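Local coordinates for protein Cap5O (Staphylococcus aureus, PDB 3OJO) that oxidises UDP-N-acetyl-mannosamine with NAD as cofactor, a step in the biosynthesis of the capsular polysaccharide of Staphylococcus aureus, at residues T15-L19 with I88-P92; K121-V127 with D154-C160; I188-K192 with I204-A208; P25-M29 with I169-V174; D98-S102 with Q289-E293. One frame throughout, in Å; residues are numbered along the deposited sequence.

Interaction 1. Residues T15-L19 with I88-P92; sequences TVVGL and IIAVP. With NAD (nicotinamide-adenine-dinucleotide), chain J.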
# COMPACT_ATOMS: atom_id res chain seq x y z
N THR B 15 -28.87 -3.15 -26.61
CA THR B 15 -28.72 -4.55 -26.25
C THR B 15 -27.70 -4.67 -25.10
O THR B 15 -26.58 -4.13 -25.16
CB THR B 15 -28.38 -5.39 -27.47
OG1 THR B 15 -29.35 -5.15 -28.48
CG2 THR B 15 -28.32 -6.86 -27.15
N VAL B 16 -28.11 -5.36 -24.02
CA VAL B 16 -27.25 -5.64 -22.88
C VAL B 16 -26.91 -7.14 -22.94
O VAL B 16 -27.80 -7.97 -22.84
CB VAL B 16 -27.88 -5.22 -21.52
CG1 VAL B 16 -27.00 -5.63 -20.35
CG2 VAL B 16 -28.18 -3.71 -21.47
N VAL B 17 -25.64 -7.46 -23.14
CA VAL B 17 -25.17 -8.84 -23.23
C VAL B 17 -24.63 -9.29 -21.86
O VAL B 17 -23.59 -8.82 -21.41
CB VAL B 17 -24.14 -9.02 -24.37
CG1 VAL B 17 -23.71 -10.47 -24.53
CG2 VAL B 17 -24.69 -8.47 -25.67
N GLY B 18 -25.37 -10.18 -21.22
CA GLY B 18 -25.08 -10.67 -19.88
C GLY B 18 -26.09 -10.07 -18.93
O GLY B 18 -26.20 -8.85 -18.83
N LEU B 19 -26.90 -10.92 -18.31
CA LEU B 19 -27.96 -10.44 -17.41
C LEU B 19 -27.82 -10.89 -15.96
O LEU B 19 -28.77 -11.43 -15.38
CB LEU B 19 -29.36 -10.77 -17.96
CG LEU B 19 -29.67 -10.25 -19.35
CD1 LEU B 19 -30.89 -10.91 -19.88
CD2 LEU B 19 -29.87 -8.75 -19.35
N ILE B 88 -23.94 -3.25 -24.82
CA ILE B 88 -23.22 -3.25 -23.55
C ILE B 88 -22.86 -4.70 -23.18
O ILE B 88 -23.77 -5.51 -22.97
CB ILE B 88 -23.98 -2.52 -22.40
CG1 ILE B 88 -24.24 -1.04 -22.75
CG2 ILE B 88 -23.20 -2.67 -21.09
CD1 ILE B 88 -25.05 -0.26 -21.79
N ILE B 89 -21.55 -5.00 -23.08
CA ILE B 89 -21.09 -6.32 -22.64
C ILE B 89 -20.89 -6.24 -21.12
O ILE B 89 -20.08 -5.45 -20.63
CB ILE B 89 -19.82 -6.77 -23.41
CG1 ILE B 89 -20.15 -6.96 -24.91
CG2 ILE B 89 -19.21 -8.05 -22.80
CD1 ILE B 89 -19.03 -6.64 -25.86
N ALA B 90 -21.67 -7.06 -20.40
CA ALA B 90 -21.68 -7.16 -18.93
C ALA B 90 -21.64 -8.64 -18.51
O ALA B 90 -22.31 -9.05 -17.57
CB ALA B 90 -22.93 -6.50 -18.38
N VAL B 91 -20.83 -9.45 -19.24
CA VAL B 91 -20.63 -10.88 -18.99
C VAL B 91 -19.55 -11.04 -17.88
O VAL B 91 -18.87 -10.06 -17.56
CB VAL B 91 -20.29 -11.66 -20.29
CG1 VAL B 91 -21.37 -11.48 -21.35
CG2 VAL B 91 -18.92 -11.26 -20.83
N PRO B 92 -19.34 -12.24 -17.27
CA PRO B 92 -18.30 -12.33 -16.23
C PRO B 92 -16.88 -12.44 -16.78
O PRO B 92 -16.65 -12.82 -17.93
CB PRO B 92 -18.70 -13.58 -15.42
CG PRO B 92 -19.87 -14.19 -16.15
CD PRO B 92 -20.01 -13.53 -17.47
PA NAD J . -22.89 -12.65 -13.15
O1A NAD J . -22.32 -14.01 -13.15
O2A NAD J . -23.84 -12.44 -12.04
O5B NAD J . -23.63 -12.41 -14.56
C5B NAD J . -23.06 -12.81 -15.78
C4B NAD J . -24.19 -13.24 -16.69
O4B NAD J . -23.75 -13.20 -18.03
C3B NAD J . -24.68 -14.67 -16.40
O3B NAD J . -26.10 -14.68 -16.36
C2B NAD J . -24.23 -15.44 -17.63
O2B NAD J . -25.07 -16.52 -17.97
C1B NAD J . -24.22 -14.36 -18.70
N9A NAD J . -23.32 -14.71 -19.81
C8A NAD J . -22.09 -15.31 -19.69
N7A NAD J . -21.51 -15.36 -20.92
C5A NAD J . -22.37 -14.80 -21.80
C6A NAD J . -22.29 -14.62 -23.18
N6A NAD J . -21.19 -15.04 -23.82
N1A NAD J . -23.35 -14.00 -23.85
C2A NAD J . -24.46 -13.56 -23.15
N3A NAD J . -24.53 -13.75 -21.79
C4A NAD J . -23.51 -14.36 -21.12
O3 NAD J . -21.67 -11.58 -13.14
PN NAD J . -21.82 -10.06 -12.66
O1N NAD J . -21.72 -10.04 -11.18
O2N NAD J . -22.99 -9.44 -13.33
O5D NAD J . -20.49 -9.39 -13.19
C5D NAD J . -20.01 -9.64 -14.49
C4D NAD J . -18.61 -9.05 -14.59
O4D NAD J . -18.64 -7.65 -14.35
C3D NAD J . -17.64 -9.56 -13.51
O3D NAD J . -17.14 -10.87 -13.69
C2D NAD J . -16.58 -8.50 -13.61
O2D NAD J . -15.93 -8.62 -14.85
C1D NAD J . -17.43 -7.25 -13.73
N1N NAD J . -17.61 -6.71 -12.36
C2N NAD J . -18.71 -7.01 -11.59
C3N NAD J . -18.80 -6.50 -10.28
C7N NAD J . -20.14 -6.43 -9.59
O7N NAD J . -20.48 -5.22 -8.93
N7N NAD J . -20.95 -7.49 -9.59
C4N NAD J . -17.76 -5.71 -9.76
C5N NAD J . -16.63 -5.45 -10.53
C6N NAD J . -16.57 -5.97 -11.83
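V17 lays its CG1 methyl beside CG1 of V91, 4.1 Å away; both methyls lie on the same side of the NAD adenine plane, that of V17 at the pyrimidine rim and that of V91 over the ring fusion. With CG1 anti to the backbone N (chi1 -176°), V17 brings that methyl to 3.5 Å from C2A of NAD, while CG1 of V91 lies 3.5 Å from C5A of NAD. Parallel pairing, continued by one bond beyond strand 86-89, holds the two chains together: I88 N donates to T15 O (2.8 Å), V17 N to I88 O (2.7 Å) and A90 N to V17 O (2.8 Å). G18, the first glycine of a Rossmann-type GxGxxG pattern, then turns the chain away, and its CA approaches O4B of NAD to 3.4 Å. Strand 13-17 runs between strands 36-40 and 86-89 of the sheet; helix 106-115 covers V17 and V91, whereas helix 23-32 packs on V16 and I88 from the other face.

Interaction 2. Residues K121-V127 with D154-C160; sequences KGNTIIV and DIYLVHC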
# COMPACT_ATOMS: atom_id res chain seq x y z
N LYS B 121 -22.96 0.72 -39.16
CA LYS B 121 -22.22 1.97 -38.97
C LYS B 121 -22.97 2.91 -38.01
O LYS B 121 -24.21 2.97 -38.06
CB LYS B 121 -21.88 2.64 -40.31
CG LYS B 121 -20.71 1.96 -41.02
CD LYS B 121 -20.38 2.56 -42.37
CE LYS B 121 -19.04 2.08 -42.90
NZ LYS B 121 -19.02 0.62 -43.20
N GLY B 122 -22.23 3.54 -37.10
CA GLY B 122 -22.76 4.46 -36.10
C GLY B 122 -22.95 3.85 -34.71
O GLY B 122 -23.20 4.58 -33.75
N ASN B 123 -22.82 2.51 -34.61
CA ASN B 123 -22.99 1.74 -33.37
C ASN B 123 -21.93 1.99 -32.30
O ASN B 123 -20.77 2.30 -32.61
CB ASN B 123 -23.10 0.24 -33.68
CG ASN B 123 -24.40 -0.20 -34.31
OD1 ASN B 123 -25.36 0.59 -34.49
ND2 ASN B 123 -24.48 -1.48 -34.64
N THR B 124 -22.33 1.83 -31.02
CA THR B 124 -21.46 1.96 -29.85
C THR B 124 -21.36 0.63 -29.11
O THR B 124 -22.38 -0.02 -28.87
CB THR B 124 -21.92 3.11 -28.93
OG1 THR B 124 -22.10 4.28 -29.72
CG2 THR B 124 -20.91 3.40 -27.80
N ILE B 125 -20.13 0.20 -28.79
CA ILE B 125 -19.85 -1.00 -28.01
C ILE B 125 -19.23 -0.54 -26.70
O ILE B 125 -18.18 0.10 -26.70
CB ILE B 125 -18.94 -2.05 -28.73
CG1 ILE B 125 -19.42 -2.37 -30.20
CG2 ILE B 125 -18.70 -3.30 -27.87
CD1 ILE B 125 -20.72 -2.97 -30.41
N ILE B 126 -19.93 -0.83 -25.59
CA ILE B 126 -19.48 -0.53 -24.24
C ILE B 126 -19.16 -1.84 -23.57
O ILE B 126 -19.97 -2.77 -23.61
CB ILE B 126 -20.47 0.31 -23.41
CG1 ILE B 126 -20.84 1.63 -24.13
CG2 ILE B 126 -19.89 0.59 -21.99
CD1 ILE B 126 -22.13 2.26 -23.64
N VAL B 127 -17.96 -1.94 -22.99
CA VAL B 127 -17.56 -3.11 -22.23
C VAL B 127 -17.59 -2.67 -20.76
O VAL B 127 -16.82 -1.79 -20.37
CB VAL B 127 -16.21 -3.69 -22.71
CG1 VAL B 127 -15.81 -4.91 -21.90
CG2 VAL B 127 -16.28 -4.05 -24.19
N ASP B 154 -16.83 5.00 -37.79
CA ASP B 154 -17.93 4.08 -38.08
C ASP B 154 -18.59 3.49 -36.81
O ASP B 154 -19.81 3.37 -36.77
CB ASP B 154 -17.46 2.94 -39.00
CG ASP B 154 -16.75 3.36 -40.27
OD1 ASP B 154 -17.25 4.26 -40.96
OD2 ASP B 154 -15.73 2.73 -40.61
N ILE B 155 -17.78 3.09 -35.81
CA ILE B 155 -18.25 2.54 -34.52
C ILE B 155 -17.49 3.12 -33.33
O ILE B 155 -16.31 3.47 -33.45
CB ILE B 155 -18.31 1.00 -34.45
CG1 ILE B 155 -17.00 0.33 -34.82
CG2 ILE B 155 -19.52 0.42 -35.16
CD1 ILE B 155 -16.18 0.04 -33.60
N TYR B 156 -18.14 3.13 -32.17
CA TYR B 156 -17.54 3.69 -30.98
C TYR B 156 -17.26 2.65 -29.92
O TYR B 156 -18.15 1.87 -29.57
CB TYR B 156 -18.34 4.89 -30.46
CG TYR B 156 -18.63 5.88 -31.56
CD1 TYR B 156 -17.62 6.70 -32.07
CD2 TYR B 156 -19.89 5.95 -32.15
CE1 TYR B 156 -17.87 7.58 -33.13
CE2 TYR B 156 -20.15 6.83 -33.21
CZ TYR B 156 -19.13 7.64 -33.69
OH TYR B 156 -19.37 8.51 -34.74
N LEU B 157 -15.99 2.59 -29.47
CA LEU B 157 -15.53 1.64 -28.47
C LEU B 157 -15.28 2.32 -27.11
O LEU B 157 -14.35 3.13 -26.99
CB LEU B 157 -14.28 0.90 -28.95
CG LEU B 157 -14.37 -0.05 -30.14
CD1 LEU B 157 -13.04 -0.80 -30.31
CD2 LEU B 157 -15.50 -1.06 -29.99
N VAL B 158 -16.12 2.00 -26.11
CA VAL B 158 -16.06 2.54 -24.74
C VAL B 158 -15.85 1.41 -23.71
O VAL B 158 -16.54 0.39 -23.77
CB VAL B 158 -17.35 3.33 -24.37
CG1 VAL B 158 -17.26 3.94 -22.96
CG2 VAL B 158 -17.69 4.40 -25.40
N HIS B 159 -14.94 1.62 -22.74
CA HIS B 159 -14.80 0.78 -21.57
C HIS B 159 -15.31 1.65 -20.45
O HIS B 159 -14.73 2.70 -20.17
CB HIS B 159 -13.37 0.33 -21.26
CG HIS B 159 -13.26 -0.46 -19.97
ND1 HIS B 159 -14.08 -1.55 -19.71
CD2 HIS B 159 -12.43 -0.30 -18.91
CE1 HIS B 159 -13.74 -1.98 -18.51
NE2 HIS B 159 -12.74 -1.27 -18.00
N CYS B 160 -16.43 1.26 -19.85
CA CYS B 160 -16.94 1.93 -18.67
C CYS B 160 -17.08 0.86 -17.58
O CYS B 160 -18.00 0.05 -17.62
CB CYS B 160 -18.25 2.66 -18.93
SG CYS B 160 -19.00 3.29 -17.41
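T124 and Y156 cross obliquely, with the hydroxyl OG1 of T124 at the edge of the tyrosine ring, 3.7 Å from CD2 of Y156. The next pairs lie flank to flank and point the same way. CD2 of L157 leans over to CB of I125 (3.8 Å), and on the face shared with T124 and Y156, CG1 of I126 rests against CB of V158 (3.9 Å). K121 and D154 also run alongside each other, but their charged ends part. CE of K121 lies 3.4 Å from OD1 of D154, and the bend at the last torsion (chi4 65°) then turns NZ away to G148 O, with the ammonium in a cation-pi contact with F149. Beneath the side chains, backbone bonds such as V158 N to I125 O (2.9 Å) keep the strands in parallel register. At the far end V127 O is gripped twice, by ND1 of H159 (2.8 Å) and by C160 N (3.1 Å), from opposite faces of its carbonyl plane. The imidazole bond is bent, 134° at the hydrogen, yet it limits how the ring can rotate. Strand 124-127, helix 135-145 and strand 156-159 make up a beta-alpha-beta unit, the repeating element of the Rossmann-type NAD-binding fold; the side chain of H159 is about 8 Å from the bound NAD.

Interaction 3. Residues I188-K192 with I204-A208; sequences IEAGK and IETDA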
# COMPACT_ATOMS: atom_id res chain seq x y z
N ILE B 188 -15.48 8.62 -26.57
CA ILE B 188 -15.77 9.26 -25.28
C ILE B 188 -17.12 9.99 -25.35
O ILE B 188 -17.92 9.88 -24.42
CB ILE B 188 -14.61 10.20 -24.81
CG1 ILE B 188 -13.30 9.41 -24.64
CG2 ILE B 188 -14.97 10.92 -23.52
CD1 ILE B 188 -11.96 10.25 -24.69
N GLU B 189 -17.37 10.72 -26.45
CA GLU B 189 -18.62 11.47 -26.66
C GLU B 189 -19.83 10.55 -26.80
O GLU B 189 -20.90 10.85 -26.23
CB GLU B 189 -18.51 12.43 -27.85
CG GLU B 189 -17.56 13.60 -27.63
CD GLU B 189 -17.84 14.47 -26.41
OE1 GLU B 189 -19.00 14.91 -26.25
OE2 GLU B 189 -16.90 14.69 -25.62
N ALA B 190 -19.64 9.41 -27.51
CA ALA B 190 -20.67 8.39 -27.70
C ALA B 190 -21.05 7.73 -26.35
O ALA B 190 -22.24 7.49 -26.10
CB ALA B 190 -20.18 7.36 -28.69
N GLY B 191 -20.04 7.49 -25.50
CA GLY B 191 -20.21 6.93 -24.16
C GLY B 191 -21.02 7.84 -23.26
O GLY B 191 -21.94 7.37 -22.57
N LYS B 192 -20.72 9.16 -23.30
CA LYS B 192 -21.45 10.18 -22.53
C LYS B 192 -22.91 10.23 -22.96
O LYS B 192 -23.79 10.37 -22.11
CB LYS B 192 -20.83 11.58 -22.72
CG LYS B 192 -19.40 11.74 -22.16
CD LYS B 192 -19.07 13.19 -21.84
CE LYS B 192 -18.84 14.05 -23.05
NZ LYS B 192 -18.67 15.49 -22.72
N ILE B 204 -16.26 11.00 -15.72
CA ILE B 204 -14.84 11.24 -15.88
C ILE B 204 -14.46 10.76 -17.29
O ILE B 204 -14.72 9.60 -17.64
CB ILE B 204 -13.99 10.60 -14.72
CG1 ILE B 204 -14.31 11.22 -13.35
CG2 ILE B 204 -12.51 10.73 -14.97
CD1 ILE B 204 -15.48 10.67 -12.64
N GLU B 205 -13.91 11.67 -18.09
CA GLU B 205 -13.50 11.40 -19.46
C GLU B 205 -12.05 11.05 -19.50
O GLU B 205 -11.21 11.79 -18.98
CB GLU B 205 -13.75 12.62 -20.35
CG GLU B 205 -15.21 13.03 -20.46
CD GLU B 205 -15.43 14.33 -21.21
OE1 GLU B 205 -14.61 14.64 -22.10
OE2 GLU B 205 -16.41 15.04 -20.88
N THR B 206 -11.73 9.93 -20.17
CA THR B 206 -10.36 9.44 -20.32
C THR B 206 -10.31 8.45 -21.47
O THR B 206 -11.34 8.18 -22.06
CB THR B 206 -9.81 8.88 -18.98
OG1 THR B 206 -8.48 8.44 -19.22
CG2 THR B 206 -10.64 7.74 -18.39
N ASP B 207 -9.12 7.93 -21.80
CA ASP B 207 -9.01 6.92 -22.83
C ASP B 207 -9.17 5.50 -22.21
O ASP B 207 -9.01 5.32 -21.00
CB ASP B 207 -7.72 7.08 -23.67
CG ASP B 207 -6.41 6.85 -22.93
OD1 ASP B 207 -6.45 6.70 -21.68
OD2 ASP B 207 -5.35 6.73 -23.60
N ALA B 208 -9.53 4.53 -23.05
CA ALA B 208 -9.80 3.15 -22.67
C ALA B 208 -8.69 2.50 -21.83
O ALA B 208 -9.01 1.92 -20.79
CB ALA B 208 -10.11 2.32 -23.91
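Helix 188-192 passes over strand 204-207 with its axis 9.5 Å off and its direction 145° from that of the strand, closer to antiparallel than to crosswise. I188 points down at the strand and straddles two residues: its CG2 meets CG of E205 at 3.7 Å, and its CD1 reaches the backbone O of T206 at 3.4 Å. Helix and strand belong to a beta-alpha-beta unit in which strand 178-182 leads into helix 185-195 and the chain returns along strand 203-207, parallel to the first, at the border of the eight-stranded sheet. One turn along from I188, K192 adds a charged element. Its chain bends at chi3 (-73°) and carries NZ to 2.9 Å from OE2 of E205 in a salt bridge, the ammonium standing above the carboxylate plane, 52° out of it. E189 joins the network through OE2, 3.5 Å from NZ of K192. The lysine thus stands between two carboxylates turned nearly at right angles and probably offsets their mutual repulsion, OE2 of E189 being 4.2 Å from OE1 of E205. At the other end of the strand, D207 takes the N-cap position of helix 208-238. M249 of the second subunit packs on I204 and T206.

Interaction 4. Residues P25-M29 with I169-V174; sequences PTSIM and ILEELV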
# COMPACT_ATOMS: atom_id res chain seq x y z
N PRO B 25 -29.87 -5.22 -13.73
CA PRO B 25 -30.26 -3.88 -13.27
C PRO B 25 -30.02 -2.76 -14.28
O PRO B 25 -30.85 -1.86 -14.40
CB PRO B 25 -29.41 -3.69 -12.01
CG PRO B 25 -29.14 -5.08 -11.54
CD PRO B 25 -28.88 -5.81 -12.81
N THR B 26 -28.90 -2.85 -15.05
CA THR B 26 -28.55 -1.90 -16.12
C THR B 26 -29.62 -1.92 -17.23
O THR B 26 -30.04 -0.84 -17.65
CB THR B 26 -27.12 -2.20 -16.63
OG1 THR B 26 -26.20 -2.04 -15.55
CG2 THR B 26 -26.71 -1.33 -17.82
N SER B 27 -30.05 -3.10 -17.70
CA SER B 27 -31.12 -3.23 -18.70
C SER B 27 -32.39 -2.60 -18.15
O SER B 27 -33.04 -1.82 -18.84
CB SER B 27 -31.40 -4.70 -18.98
OG SER B 27 -30.21 -5.39 -19.31
N ILE B 28 -32.72 -2.92 -16.88
CA ILE B 28 -33.90 -2.41 -16.19
C ILE B 28 -33.87 -0.86 -16.12
O ILE B 28 -34.87 -0.22 -16.41
CB ILE B 28 -34.10 -3.13 -14.81
CG1 ILE B 28 -34.65 -4.55 -15.02
CG2 ILE B 28 -35.00 -2.34 -13.83
CD1 ILE B 28 -34.56 -5.50 -13.78
N MET B 29 -32.69 -0.30 -15.82
CA MET B 29 -32.44 1.13 -15.70
C MET B 29 -32.66 1.94 -17.00
O MET B 29 -33.34 2.96 -16.96
CB MET B 29 -31.05 1.37 -15.12
CG MET B 29 -30.86 2.78 -14.61
SD MET B 29 -32.18 3.40 -13.52
CE MET B 29 -31.54 3.05 -12.01
N ILE B 169 -28.34 -1.06 -5.69
CA ILE B 169 -27.90 -1.16 -7.10
C ILE B 169 -28.38 -0.03 -8.00
O ILE B 169 -27.55 0.63 -8.62
CB ILE B 169 -28.09 -2.56 -7.76
CG1 ILE B 169 -27.18 -3.63 -7.11
CG2 ILE B 169 -27.84 -2.49 -9.27
CD1 ILE B 169 -27.56 -5.11 -7.42
N LEU B 170 -29.71 0.16 -8.08
CA LEU B 170 -30.30 1.20 -8.94
C LEU B 170 -29.88 2.60 -8.54
O LEU B 170 -29.50 3.38 -9.41
CB LEU B 170 -31.83 1.09 -9.06
CG LEU B 170 -32.40 -0.17 -9.75
CD1 LEU B 170 -33.91 -0.03 -9.93
CD2 LEU B 170 -31.70 -0.48 -11.08
N GLU B 171 -29.92 2.92 -7.23
CA GLU B 171 -29.47 4.24 -6.76
C GLU B 171 -28.01 4.44 -7.11
O GLU B 171 -27.67 5.43 -7.76
CB GLU B 171 -29.80 4.56 -5.27
CG GLU B 171 -30.08 3.38 -4.36
CD GLU B 171 -31.48 2.79 -4.36
OE1 GLU B 171 -32.44 3.54 -4.06
OE2 GLU B 171 -31.62 1.56 -4.59
N GLU B 172 -27.17 3.42 -6.80
CA GLU B 172 -25.74 3.40 -7.10
C GLU B 172 -25.47 3.63 -8.61
O GLU B 172 -24.60 4.38 -8.95
CB GLU B 172 -25.14 2.08 -6.60
CG GLU B 172 -23.68 1.85 -6.94
CD GLU B 172 -22.67 2.19 -5.87
OE1 GLU B 172 -22.99 3.01 -4.98
OE2 GLU B 172 -21.53 1.66 -5.94
N LEU B 173 -26.27 3.03 -9.49
CA LEU B 173 -26.16 3.16 -10.94
C LEU B 173 -26.37 4.61 -11.43
O LEU B 173 -25.69 5.04 -12.35
CB LEU B 173 -27.20 2.21 -11.56
CG LEU B 173 -26.88 1.39 -12.83
CD1 LEU B 173 -25.57 0.63 -12.72
CD2 LEU B 173 -28.00 0.40 -13.10
N VAL B 174 -27.27 5.36 -10.77
CA VAL B 174 -27.63 6.74 -11.07
C VAL B 174 -26.61 7.78 -10.53
O VAL B 174 -26.13 8.64 -11.29
CB VAL B 174 -29.10 7.04 -10.61
CG1 VAL B 174 -29.41 8.53 -10.60
CG2 VAL B 174 -30.10 6.31 -11.48
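M29 reaches across to the other helix and touches three of its residues in turn. CB lies 3.8 Å from CD2 of L173, and CG stays on the same methyl. The chain leaves the backbone with CG anti to the backbone N (chi1 -164°) and then bends at chi2 (49°), so that SD passes CG2 of V174. The terminal methyl CE settles between two residues, 3.6 Å from CB of L170 and 3.6 Å from CG2 of V174. It also comes within 3.3 Å of the backbone O of L170. L170 and L173 run antiparallel to the thioether chain, each pointing a CD2 methyl back toward helix 23-32. One turn earlier P25 offers its ring: CB meets CG2 of I169 at 3.4 Å. T26 sits between these, with CD2 of L173 against its CA at 3.8 Å, while its hydroxyl is bonded to I22 O, just ahead of helix 23-32. The packing is largely apolar, with methyl groups also resting on backbone oxygens, between segments whose axes run 10.2 Å apart and at 67°. Helix 23-32 follows the glycine-rich turn, as the first helix of a Rossmann fold does. The side chain of I169 is about 4 Å from those of Y21 and V164, both NAD-binding residues, which puts the contact next to the dinucleotide pocket.

Interaction 5. Residues D98-S102 with Q289-E293; sequences DQYRS and QTGRE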
# COMPACT_ATOMS: atom_id res chain seq x y z
N ASP B 98 -3.82 -19.23 -12.63
CA ASP B 98 -2.49 -18.62 -12.61
C ASP B 98 -2.26 -17.89 -11.27
O ASP B 98 -3.22 -17.53 -10.58
CB ASP B 98 -2.27 -17.69 -13.84
CG ASP B 98 -2.89 -16.30 -13.77
OD1 ASP B 98 -4.05 -16.18 -13.30
OD2 ASP B 98 -2.23 -15.34 -14.23
N GLN B 99 -0.98 -17.71 -10.93
CA GLN B 99 -0.42 -17.08 -9.72
C GLN B 99 -0.98 -15.68 -9.49
O GLN B 99 -1.66 -15.44 -8.49
CB GLN B 99 1.13 -17.01 -9.81
CG GLN B 99 1.83 -18.12 -10.61
CD GLN B 99 1.80 -17.92 -12.12
OE1 GLN B 99 2.31 -16.93 -12.65
NE2 GLN B 99 1.20 -18.87 -12.84
N TYR B 100 -0.72 -14.78 -10.47
CA TYR B 100 -1.08 -13.36 -10.56
C TYR B 100 -2.58 -13.05 -10.50
O TYR B 100 -2.94 -11.89 -10.30
CB TYR B 100 -0.52 -12.78 -11.88
CG TYR B 100 0.99 -12.74 -11.92
CD1 TYR B 100 1.70 -11.65 -11.41
CD2 TYR B 100 1.73 -13.79 -12.48
CE1 TYR B 100 3.09 -11.61 -11.46
CE2 TYR B 100 3.12 -13.76 -12.51
CZ TYR B 100 3.80 -12.66 -12.00
OH TYR B 100 5.18 -12.63 -12.03
N ARG B 101 -3.44 -14.08 -10.69
CA ARG B 101 -4.90 -13.97 -10.79
C ARG B 101 -5.30 -12.90 -11.85
O ARG B 101 -5.67 -11.76 -11.56
CB ARG B 101 -5.64 -13.94 -9.43
CG ARG B 101 -5.96 -12.57 -8.87
CD ARG B 101 -6.77 -12.62 -7.60
NE ARG B 101 -6.62 -11.36 -6.89
CZ ARG B 101 -7.40 -10.96 -5.89
NH1 ARG B 101 -8.41 -11.72 -5.48
NH2 ARG B 101 -7.19 -9.79 -5.30
N SER B 102 -5.07 -13.28 -13.11
CA SER B 102 -5.38 -12.43 -14.23
C SER B 102 -6.85 -12.60 -14.56
O SER B 102 -7.46 -13.63 -14.25
CB SER B 102 -4.53 -12.82 -15.43
OG SER B 102 -3.42 -11.95 -15.52
N GLN B 289 2.97 -10.37 -7.65
CA GLN B 289 3.11 -11.83 -7.54
C GLN B 289 3.29 -12.26 -6.07
O GLN B 289 2.57 -13.14 -5.60
CB GLN B 289 4.31 -12.28 -8.38
CG GLN B 289 4.50 -13.79 -8.48
CD GLN B 289 5.79 -14.10 -9.20
OE1 GLN B 289 6.89 -13.74 -8.75
NE2 GLN B 289 5.68 -14.78 -10.33
N THR B 290 4.24 -11.62 -5.37
CA THR B 290 4.54 -11.85 -3.96
C THR B 290 3.30 -11.61 -3.09
O THR B 290 2.98 -12.46 -2.25
CB THR B 290 5.74 -11.00 -3.55
OG1 THR B 290 6.81 -11.26 -4.47
CG2 THR B 290 6.19 -11.29 -2.13
N GLY B 291 2.59 -10.50 -3.35
CA GLY B 291 1.35 -10.16 -2.66
C GLY B 291 0.29 -11.23 -2.78
O GLY B 291 -0.40 -11.54 -1.82
N ARG B 292 0.17 -11.81 -3.97
CA ARG B 292 -0.75 -12.88 -4.34
C ARG B 292 -0.36 -14.19 -3.63
O ARG B 292 -1.22 -14.89 -3.08
CB ARG B 292 -0.75 -13.07 -5.87
CG ARG B 292 -1.61 -12.07 -6.63
CD ARG B 292 -3.03 -12.57 -6.83
NE ARG B 292 -3.87 -12.37 -5.64
CZ ARG B 292 -4.30 -13.35 -4.84
NH1 ARG B 292 -4.01 -14.62 -5.11
NH2 ARG B 292 -5.04 -13.07 -3.77
N GLU B 293 0.96 -14.49 -3.61
CA GLU B 293 1.54 -15.65 -2.94
C GLU B 293 1.21 -15.64 -1.46
O GLU B 293 0.78 -16.68 -0.93
CB GLU B 293 3.06 -15.72 -3.15
CG GLU B 293 3.48 -16.16 -4.55
CD GLU B 293 4.94 -15.96 -4.96
OE1 GLU B 293 5.23 -16.13 -6.16
OE2 GLU B 293 5.78 -15.64 -4.08
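Q289 lies along the ring of Y100, its CB 3.4 Å from CE1 of the tyrosine and its CG 4.2 Å from the ring centroid in an off-centre CH-pi contact. The extended glutamine chain carries its amide past the phenol, the two planes 33° apart. NE2 of Q289 comes to 2.8 Å from OH of Y100, but the angle is too poor for a hydrogen bond. One turn on, R292 bends at chi2 and chi3 and folds back over the loop, its CD lying 3.5 Å from the backbone O of Y100. Its guanidinium lies over one face of that of R101, NH2 of R292 above the centre, the planes inclined by 34° and NE of R292 3.2 Å from NE of R101. Two donors so close would repel each other, yet D223 stands by: it forms a salt bridge with R101 NH2 and a long, weak ion pair with R292 NE, while N296 takes R292 NH1. The loop itself is braced by S102 N bonding to OD1 of D98 (3.1 Å). It runs between strand 86-89 and helix 106-115 of the NAD-binding domain, and meets helix 286-312 and also helix 275-280, whose I278 touches Y100.

Four of the five contacts build the eight-stranded sheet and the helices packed round it, and the fifth ties the loop after strand 86-89 to helix 286-312. Interactions 1 and 2 are continuous through the sheet: I89 N lies 2.8 Å from I126 O, a probable hydrogen bond. Interaction 3 backs interaction 2, where CB of A190 meets CB of Y156 at 3.5 Å. Interaction 4 flanks interaction 1, with OG of S27 3.2 Å from CB of V16. Interaction 1 touches the cofactor itself, and the side chain of P25 in interaction 4 is about 7 Å from it. Interaction 5 is remote, though the side chain of R101 is about 12 Å from NAD.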